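Local coordinates for rhodopsin (Todarodes pacificus, PDB 2Z73), which absorbs light through its bound retinal and, as the 11-cis chromophore turns all-trans, activates G-proteins that signal to phospholipase C in squid vision, at residues A[187-201]-A[277-289]. Sequence-based numbering, arbitrary orientation.
Sequences SFDYISRDSTTRSNI and YAVVALLAQFGPL. With RET (retinal), chain D.
Gln-285 NE2 is held between two backbone carbonyls of the 187-201 segment, donating to Ser-192 O at 2.8 Å and to Tyr-190 O at 3.1 Å. Gln-285 leaves with CG anti to the backbone N (chi1 174°) and turns about its CB-CG bond (chi2 69°), which carries the amide back to the loop and lays its CD 3.6 Å from Ile-201 CD1. On its other side the amide takes Arg-198 NE at OE1 (3.1 Å), while Arg-198 NH2 reaches Gln-285 O at 2.8 Å, so one guanidinium ties both side chain and backbone. Phe-286 CE2 sits over a face of that guanidinium, the two planes 44° apart. With Arg-198 cut back to an alanine, Gln-285 OE1 and O would probably lose these donors, and the Phe-286 ring the guanidinium lying against it. Arg-193, fully extended, runs past Gln-285 to give NH1 to Gly-287 O (2.9 Å) and Ala-284 O, carbonyls where helix 246-286 gives way to loop. Deeper in, Tyr-190 lays a ring face over Ala-281 CA and an edge against Tyr-277 OH; both tyrosine hydroxyls bond Glu-180. Ser-187 OG donates to Tyr-277 OH (3.0 Å), and Phe-188 packs on the retinal polyene. This is the extracellular lid of an opsin: the second extracellular loop fastened to the outer end of helix 6 above the retinal pocket.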
ATOM      1  N   SER A 187      12.680   0.178 -13.198  1.00 48.25           N
ATOM      2  CA  SER A 187      12.168  -0.914 -12.378  1.00 50.01           C
ATOM      3  C   SER A 187      13.284  -1.945 -12.313  1.00 50.82           C
ATOM      4  O   SER A 187      14.393  -1.678 -12.771  1.00 50.56           O
ATOM      5  CB  SER A 187      10.926  -1.525 -13.031  1.00 48.96           C
ATOM      6  OG  SER A 187      10.335  -2.496 -12.183  1.00 50.61           O
ATOM      7  N   PHE A 188      13.008  -3.115 -11.744  1.00 51.61           N
ATOM      8  CA  PHE A 188      14.034  -4.152 -11.678  1.00 52.76           C
ATOM      9  C   PHE A 188      14.093  -4.892 -13.006  1.00 52.83           C
ATOM     10  O   PHE A 188      13.219  -4.732 -13.856  1.00 53.60           O
ATOM     11  CB  PHE A 188      13.756  -5.118 -10.528  1.00 54.15           C
ATOM     12  CG  PHE A 188      12.438  -5.837 -10.628  1.00 58.01           C
ATOM     13  CD1 PHE A 188      12.391  -7.192 -10.956  1.00 59.14           C
ATOM     14  CD2 PHE A 188      11.249  -5.174 -10.370  1.00 57.05           C
ATOM     15  CE1 PHE A 188      11.176  -7.878 -11.025  1.00 57.20           C
ATOM     16  CE2 PHE A 188      10.028  -5.848 -10.436  1.00 57.95           C
ATOM     17  CZ  PHE A 188       9.995  -7.206 -10.766  1.00 57.35           C
ATOM     18  N   ASP A 189      15.129  -5.696 -13.194  1.00 55.69           N
ATOM     19  CA  ASP A 189      15.293  -6.454 -14.434  1.00 55.95           C
ATOM     20  C   ASP A 189      14.606  -7.825 -14.352  1.00 56.93           C
ATOM     21  O   ASP A 189      15.082  -8.734 -13.666  1.00 56.77           O
ATOM     22  CB  ASP A 189      16.784  -6.623 -14.726  1.00 53.69           C
ATOM     23  CG  ASP A 189      17.049  -7.168 -16.104  1.00 55.30           C
ATOM     24  OD1 ASP A 189      16.080  -7.405 -16.854  1.00 55.01           O
ATOM     25  OD2 ASP A 189      18.236  -7.356 -16.434  1.00 57.25           O
ATOM     26  N   TYR A 190      13.479  -7.957 -15.049  1.00 56.85           N
ATOM     27  CA  TYR A 190      12.719  -9.209 -15.064  1.00 55.12           C
ATOM     28  C   TYR A 190      12.912  -9.927 -16.393  1.00 53.71           C
ATOM     29  O   TYR A 190      12.267 -10.934 -16.670  1.00 55.32           O
ATOM     30  CB  TYR A 190      11.228  -8.936 -14.826  1.00 53.99           C
ATOM     31  CG  TYR A 190      10.660  -7.798 -15.651  1.00 54.39           C
ATOM     32  CD1 TYR A 190      10.206  -6.625 -15.042  1.00 53.55           C
ATOM     33  CD2 TYR A 190      10.592  -7.883 -17.040  1.00 54.63           C
ATOM     34  CE1 TYR A 190       9.697  -5.567 -15.795  1.00 51.18           C
ATOM     35  CE2 TYR A 190      10.090  -6.831 -17.803  1.00 55.79           C
ATOM     36  CZ  TYR A 190       9.644  -5.673 -17.171  1.00 53.09           C
ATOM     37  OH  TYR A 190       9.165  -4.621 -17.921  1.00 51.65           O
ATOM     38  N   ILE A 191      13.815  -9.400 -17.209  1.00 51.22           N
ATOM     39  CA  ILE A 191      14.103  -9.992 -18.505  1.00 50.46           C
ATOM     40  C   ILE A 191      15.320 -10.932 -18.434  1.00 53.19           C
ATOM     41  O   ILE A 191      15.218 -12.113 -18.765  1.00 52.72           O
ATOM     42  CB  ILE A 191      14.346  -8.893 -19.544  1.00 45.71           C
ATOM     43  CG1 ILE A 191      13.064  -8.068 -19.718  1.00 44.29           C
ATOM     44  CG2 ILE A 191      14.784  -9.504 -20.845  1.00 44.21           C
ATOM     45  CD1 ILE A 191      13.228  -6.859 -20.627  1.00 44.47           C
ATOM     46  N   SER A 192      16.461 -10.408 -18.001  1.00 53.99           N
ATOM     47  CA  SER A 192      17.672 -11.212 -17.869  1.00 55.79           C
ATOM     48  C   SER A 192      17.367 -12.472 -17.069  1.00 57.99           C
ATOM     49  O   SER A 192      16.724 -12.405 -16.024  1.00 58.24           O
ATOM     50  CB  SER A 192      18.763 -10.412 -17.160  1.00 53.55           C
ATOM     51  OG  SER A 192      19.223  -9.357 -17.984  1.00 55.36           O
ATOM     52  N   ARG A 193      17.844 -13.617 -17.553  1.00 60.17           N
ATOM     53  CA  ARG A 193      17.575 -14.887 -16.891  1.00 61.93           C
ATOM     54  C   ARG A 193      18.751 -15.605 -16.243  1.00 63.88           C
ATOM     55  O   ARG A 193      18.699 -16.821 -16.043  1.00 63.47           O
ATOM     56  CB  ARG A 193      16.888 -15.827 -17.865  1.00 58.87           C
ATOM     57  CG  ARG A 193      15.640 -15.237 -18.463  1.00 57.91           C
ATOM     58  CD  ARG A 193      14.849 -16.277 -19.200  1.00 60.71           C
ATOM     59  NE  ARG A 193      13.580 -15.755 -19.692  1.00 62.84           N
ATOM     60  CZ  ARG A 193      12.676 -16.494 -20.317  1.00 60.67           C
ATOM     61  NH1 ARG A 193      11.546 -15.952 -20.734  1.00 62.49           N
ATOM     62  NH2 ARG A 193      12.904 -17.781 -20.517  1.00 61.16           N
ATOM     63  N   ASP A 194      19.801 -14.861 -15.903  1.00 65.75           N
ATOM     64  CA  ASP A 194      20.968 -15.461 -15.266  1.00 65.29           C
ATOM     65  C   ASP A 194      20.630 -15.871 -13.850  1.00 64.83           C
ATOM     66  O   ASP A 194      19.649 -15.402 -13.271  1.00 64.38           O
ATOM     67  CB  ASP A 194      22.140 -14.488 -15.235  1.00 68.16           C
ATOM     68  CG  ASP A 194      21.774 -13.170 -14.614  1.00 69.42           C
ATOM     69  OD1 ASP A 194      21.291 -12.285 -15.351  1.00 70.02           O
ATOM     70  OD2 ASP A 194      21.957 -13.029 -13.387  1.00 71.17           O
ATOM     71  N   SER A 195      21.455 -16.749 -13.294  1.00 66.01           N
ATOM     72  CA  SER A 195      21.248 -17.240 -11.941  1.00 67.85           C
ATOM     73  C   SER A 195      21.017 -16.092 -10.971  1.00 67.84           C
ATOM     74  O   SER A 195      20.022 -16.065 -10.252  1.00 69.78           O
ATOM     75  CB  SER A 195      22.458 -18.061 -11.492  1.00 67.68           C
ATOM     76  OG  SER A 195      22.344 -18.406 -10.122  1.00 73.05           O
ATOM     77  N   THR A 196      21.944 -15.143 -10.965  1.00 67.01           N
ATOM     78  CA  THR A 196      21.861 -13.993 -10.079  1.00 65.95           C
ATOM     79  C   THR A 196      20.517 -13.277 -10.165  1.00 61.89           C
ATOM     80  O   THR A 196      19.795 -13.183  -9.180  1.00 59.03           O
ATOM     81  CB  THR A 196      22.972 -12.968 -10.399  1.00 68.36           C
ATOM     82  OG1 THR A 196      24.245 -13.624 -10.377  1.00 67.87           O
ATOM     83  CG2 THR A 196      22.966 -11.834  -9.366  1.00 70.45           C
ATOM     84  N   THR A 197      20.194 -12.773 -11.351  1.00 59.63           N
ATOM     85  CA  THR A 197      18.948 -12.046 -11.559  1.00 59.43           C
ATOM     86  C   THR A 197      17.712 -12.835 -11.155  1.00 60.97           C
ATOM     87  O   THR A 197      16.810 -12.303 -10.496  1.00 62.35           O
ATOM     88  CB  THR A 197      18.771 -11.627 -13.027  1.00 58.34           C
ATOM     89  OG1 THR A 197      19.932 -10.908 -13.476  1.00 52.20           O
ATOM     90  CG2 THR A 197      17.538 -10.742 -13.164  1.00 56.23           C
ATOM     91  N   ARG A 198      17.668 -14.106 -11.543  1.00 59.84           N
ATOM     92  CA  ARG A 198      16.516 -14.951 -11.242  1.00 57.41           C
ATOM     93  C   ARG A 198      16.309 -15.212  -9.765  1.00 55.12           C
ATOM     94  O   ARG A 198      15.169 -15.292  -9.305  1.00 56.10           O
ATOM     95  CB  ARG A 198      16.628 -16.279 -11.997  1.00 61.97           C
ATOM     96  CG  ARG A 198      15.467 -17.231 -11.765  1.00 63.88           C
ATOM     97  CD  ARG A 198      15.455 -18.352 -12.791  1.00 62.46           C
ATOM     98  NE  ARG A 198      14.939 -17.902 -14.082  1.00 65.36           N
ATOM     99  CZ  ARG A 198      14.837 -18.679 -15.157  1.00 66.45           C
ATOM    100  NH1 ARG A 198      15.222 -19.944 -15.095  1.00 68.24           N
ATOM    101  NH2 ARG A 198      14.339 -18.194 -16.289  1.00 64.37           N
ATOM    102  N   SER A 199      17.395 -15.350  -9.013  1.00 56.04           N
ATOM    103  CA  SER A 199      17.286 -15.593  -7.573  1.00 57.66           C
ATOM    104  C   SER A 199      16.731 -14.353  -6.882  1.00 58.01           C
ATOM    105  O   SER A 199      15.894 -14.452  -5.976  1.00 58.38           O
ATOM    106  CB  SER A 199      18.652 -15.959  -6.972  1.00 59.06           C
ATOM    107  OG  SER A 199      19.651 -15.014  -7.307  1.00 61.14           O
ATOM    108  N   ASN A 200      17.190 -13.184  -7.312  1.00 57.66           N
ATOM    109  CA  ASN A 200      16.714 -11.941  -6.732  1.00 57.45           C
ATOM    110  C   ASN A 200      15.232 -11.764  -7.045  1.00 55.99           C
ATOM    111  O   ASN A 200      14.470 -11.295  -6.204  1.00 57.14           O
ATOM    112  CB  ASN A 200      17.513 -10.756  -7.263  1.00 57.73           C
ATOM    113  CG  ASN A 200      17.147  -9.460  -6.571  1.00 56.35           C
ATOM    114  OD1 ASN A 200      16.577  -8.556  -7.180  1.00 57.07           O
ATOM    115  ND2 ASN A 200      17.475  -9.366  -5.285  1.00 53.83           N
ATOM    116  N   ILE A 201      14.819 -12.136  -8.251  1.00 53.48           N
ATOM    117  CA  ILE A 201      13.404 -12.033  -8.604  1.00 52.54           C
ATOM    118  C   ILE A 201      12.617 -12.976  -7.704  1.00 54.63           C
ATOM    119  O   ILE A 201      11.637 -12.579  -7.076  1.00 55.05           O
ATOM    120  CB  ILE A 201      13.133 -12.441 -10.065  1.00 50.63           C
ATOM    121  CG1 ILE A 201      13.704 -11.393 -11.014  1.00 48.29           C
ATOM    122  CG2 ILE A 201      11.643 -12.615 -10.279  1.00 48.57           C
ATOM    123  CD1 ILE A 201      13.483 -11.693 -12.462  1.00 46.45           C
ATOM    124  N   TYR A 277       0.935  -6.536 -13.152  1.00 43.69           N
ATOM    125  CA  TYR A 277       2.323  -6.234 -13.497  1.00 40.59           C
ATOM    126  C   TYR A 277       3.217  -7.374 -13.057  1.00 39.48           C
ATOM    127  O   TYR A 277       4.102  -7.808 -13.798  1.00 40.60           O
ATOM    128  CB  TYR A 277       2.770  -4.925 -12.828  1.00 39.95           C
ATOM    129  CG  TYR A 277       4.194  -4.496 -13.131  1.00 37.17           C
ATOM    130  CD1 TYR A 277       5.211  -4.630 -12.180  1.00 32.71           C
ATOM    131  CD2 TYR A 277       4.528  -3.980 -14.385  1.00 37.72           C
ATOM    132  CE1 TYR A 277       6.524  -4.264 -12.471  1.00 32.86           C
ATOM    133  CE2 TYR A 277       5.838  -3.609 -14.695  1.00 36.49           C
ATOM    134  CZ  TYR A 277       6.831  -3.751 -13.737  1.00 38.60           C
ATOM    135  OH  TYR A 277       8.120  -3.360 -14.055  1.00 34.90           O
ATOM    136  N   ALA A 278       2.986  -7.865 -11.849  1.00 37.69           N
ATOM    137  CA  ALA A 278       3.785  -8.964 -11.329  1.00 41.15           C
ATOM    138  C   ALA A 278       3.765 -10.112 -12.330  1.00 43.71           C
ATOM    139  O   ALA A 278       4.809 -10.661 -12.683  1.00 47.06           O
ATOM    140  CB  ALA A 278       3.234  -9.426  -9.994  1.00 37.53           C
ATOM    141  N   VAL A 279       2.565 -10.453 -12.792  1.00 46.04           N
ATOM    142  CA  VAL A 279       2.383 -11.538 -13.738  1.00 46.11           C
ATOM    143  C   VAL A 279       3.170 -11.284 -15.020  1.00 49.86           C
ATOM    144  O   VAL A 279       3.954 -12.135 -15.444  1.00 50.48           O
ATOM    145  CB  VAL A 279       0.872 -11.747 -14.051  1.00 46.56           C
ATOM    146  CG1 VAL A 279       0.685 -12.625 -15.277  1.00 47.51           C
ATOM    147  CG2 VAL A 279       0.193 -12.415 -12.856  1.00 43.07           C
ATOM    148  N   VAL A 280       2.976 -10.120 -15.631  1.00 50.87           N
ATOM    149  CA  VAL A 280       3.690  -9.800 -16.855  1.00 51.97           C
ATOM    150  C   VAL A 280       5.188  -9.927 -16.655  1.00 54.80           C
ATOM    151  O   VAL A 280       5.919 -10.271 -17.582  1.00 54.77           O
ATOM    152  CB  VAL A 280       3.416  -8.375 -17.326  1.00 52.48           C
ATOM    153  CG1 VAL A 280       4.237  -8.076 -18.590  1.00 49.72           C
ATOM    154  CG2 VAL A 280       1.928  -8.196 -17.585  1.00 54.39           C
ATOM    155  N   ALA A 281       5.650  -9.636 -15.446  1.00 57.34           N
ATOM    156  CA  ALA A 281       7.074  -9.729 -15.158  1.00 58.88           C
ATOM    157  C   ALA A 281       7.485 -11.190 -15.223  1.00 59.05           C
ATOM    158  O   ALA A 281       8.458 -11.550 -15.889  1.00 58.95           O
ATOM    159  CB  ALA A 281       7.369  -9.162 -13.777  1.00 60.67           C
ATOM    160  N   LEU A 282       6.727 -12.032 -14.530  1.00 59.58           N
ATOM    161  CA  LEU A 282       7.007 -13.460 -14.496  1.00 58.32           C
ATOM    162  C   LEU A 282       7.041 -14.091 -15.873  1.00 58.18           C
ATOM    163  O   LEU A 282       7.860 -14.968 -16.130  1.00 59.24           O
ATOM    164  CB  LEU A 282       5.984 -14.172 -13.610  1.00 54.59           C
ATOM    165  CG  LEU A 282       6.281 -13.974 -12.127  1.00 52.81           C
ATOM    166  CD1 LEU A 282       5.203 -14.632 -11.286  1.00 49.90           C
ATOM    167  CD2 LEU A 282       7.656 -14.547 -11.802  1.00 47.48           C
ATOM    168  N   LEU A 283       6.152 -13.653 -16.759  1.00 58.38           N
ATOM    169  CA  LEU A 283       6.127 -14.187 -18.115  1.00 58.25           C
ATOM    170  C   LEU A 283       7.450 -13.857 -18.789  1.00 59.63           C
ATOM    171  O   LEU A 283       8.038 -14.687 -19.472  1.00 60.87           O
ATOM    172  CB  LEU A 283       4.979 -13.566 -18.925  1.00 57.42           C
ATOM    173  CG  LEU A 283       3.583 -14.184 -18.824  1.00 57.97           C
ATOM    174  CD1 LEU A 283       3.171 -14.385 -17.365  1.00 57.70           C
ATOM    175  CD2 LEU A 283       2.604 -13.276 -19.539  1.00 57.55           C
ATOM    176  N   ALA A 284       7.918 -12.634 -18.576  1.00 61.03           N
ATOM    177  CA  ALA A 284       9.165 -12.184 -19.174  1.00 60.44           C
ATOM    178  C   ALA A 284      10.362 -12.955 -18.636  1.00 60.65           C
ATOM    179  O   ALA A 284      11.368 -13.113 -19.326  1.00 60.68           O
ATOM    180  CB  ALA A 284       9.347 -10.692 -18.927  1.00 58.67           C
ATOM    181  N   GLN A 285      10.257 -13.446 -17.409  1.00 60.25           N
ATOM    182  CA  GLN A 285      11.363 -14.170 -16.800  1.00 60.27           C
ATOM    183  C   GLN A 285      11.240 -15.685 -16.921  1.00 61.44           C
ATOM    184  O   GLN A 285      12.238 -16.410 -16.786  1.00 60.87           O
ATOM    185  CB  GLN A 285      11.472 -13.781 -15.321  1.00 58.85           C
ATOM    186  CG  GLN A 285      12.501 -14.564 -14.513  1.00 57.59           C
ATOM    187  CD  GLN A 285      13.929 -14.244 -14.904  1.00 56.24           C
ATOM    188  OE1 GLN A 285      14.873 -14.812 -14.360  1.00 54.63           O
ATOM    189  NE2 GLN A 285      14.094 -13.328 -15.846  1.00 55.28           N
ATOM    190  N   PHE A 286      10.027 -16.170 -17.181  1.00 60.65           N
ATOM    191  CA  PHE A 286       9.801 -17.609 -17.282  1.00 59.02           C
ATOM    192  C   PHE A 286       8.992 -18.065 -18.485  1.00 57.80           C
ATOM    193  O   PHE A 286       9.021 -19.244 -18.828  1.00 58.07           O
ATOM    194  CB  PHE A 286       9.107 -18.112 -16.023  1.00 59.34           C
ATOM    195  CG  PHE A 286       9.942 -18.010 -14.783  1.00 59.01           C
ATOM    196  CD1 PHE A 286       9.460 -17.337 -13.668  1.00 57.97           C
ATOM    197  CD2 PHE A 286      11.185 -18.630 -14.709  1.00 58.96           C
ATOM    198  CE1 PHE A 286      10.199 -17.285 -12.499  1.00 57.38           C
ATOM    199  CE2 PHE A 286      11.932 -18.585 -13.540  1.00 56.93           C
ATOM    200  CZ  PHE A 286      11.437 -17.911 -12.431  1.00 58.60           C
ATOM    201  N   GLY A 287       8.273 -17.148 -19.122  1.00 56.72           N
ATOM    202  CA  GLY A 287       7.461 -17.530 -20.263  1.00 55.97           C
ATOM    203  C   GLY A 287       7.805 -16.865 -21.581  1.00 56.88           C
ATOM    204  O   GLY A 287       8.962 -16.526 -21.832  1.00 57.32           O
ATOM    205  N   PRO A 288       6.808 -16.680 -22.461  1.00 56.69           N
ATOM    206  CA  PRO A 288       6.972 -16.055 -23.777  1.00 56.83           C
ATOM    207  C   PRO A 288       7.341 -14.573 -23.708  1.00 58.51           C
ATOM    208  O   PRO A 288       6.464 -13.706 -23.638  1.00 59.93           O
ATOM    209  CB  PRO A 288       5.606 -16.258 -24.430  1.00 55.34           C
ATOM    210  CG  PRO A 288       5.077 -17.474 -23.756  1.00 57.88           C
ATOM    211  CD  PRO A 288       5.459 -17.248 -22.325  1.00 56.45           C
ATOM    212  N   LEU A 289       8.635 -14.272 -23.738  1.00 57.92           N
ATOM    213  CA  LEU A 289       9.059 -12.883 -23.694  1.00 58.17           C
ATOM    214  C   LEU A 289       8.405 -12.103 -24.823  1.00 58.81           C
ATOM    215  O   LEU A 289       8.281 -10.887 -24.740  1.00 59.24           O
ATOM    216  CB  LEU A 289      10.578 -12.772 -23.831  1.00 59.77           C
ATOM    217  CG  LEU A 289      11.163 -11.346 -23.894  1.00 59.15           C
ATOM    218  CD1 LEU A 289      11.010 -10.657 -22.530  1.00 57.85           C
ATOM    219  CD2 LEU A 289      12.633 -11.412 -24.296  1.00 55.10           C
TER
HETATM  220  C1  RET D1000       6.502  -7.660  -7.272  1.00 54.64           C
HETATM  221  C2  RET D1000       5.120  -8.326  -7.015  1.00 56.03           C
HETATM  222  C3  RET D1000       4.009  -7.386  -6.575  1.00 59.21           C
HETATM  223  C4  RET D1000       4.419  -6.495  -5.390  1.00 58.46           C
HETATM  224  C5  RET D1000       5.784  -5.835  -5.586  1.00 58.59           C
HETATM  225  C6  RET D1000       6.739  -6.339  -6.432  1.00 57.36           C
HETATM  226  C7  RET D1000       8.090  -5.665  -6.632  1.00 56.24           C
HETATM  227  C8  RET D1000       8.286  -4.456  -7.318  1.00 54.05           C
HETATM  228  C9  RET D1000       9.483  -3.634  -7.543  1.00 52.16           C
HETATM  229  C10 RET D1000       9.229  -2.521  -8.242  1.00 49.84           C
HETATM  230  C11 RET D1000      10.084  -1.418  -8.627  1.00 47.63           C
HETATM  231  C12 RET D1000       9.748  -0.306  -9.349  1.00 49.35           C
HETATM  232  C13 RET D1000       8.514   0.148 -10.100  1.00 46.46           C
HETATM  233  C14 RET D1000       8.475   1.395 -10.659  1.00 41.26           C
HETATM  234  C15 RET D1000       7.325   1.903 -11.417  1.00 39.18           C
HETATM  235  C16 RET D1000       7.607  -8.679  -6.991  1.00 52.61           C
HETATM  236  C17 RET D1000       6.557  -7.392  -8.812  1.00 51.45           C
HETATM  237  C18 RET D1000       5.882  -4.597  -4.734  1.00 58.95           C
HETATM  238  C19 RET D1000      10.825  -4.047  -6.972  1.00 49.13           C
HETATM  239  C20 RET D1000       7.345  -0.858 -10.192  1.00 45.59           C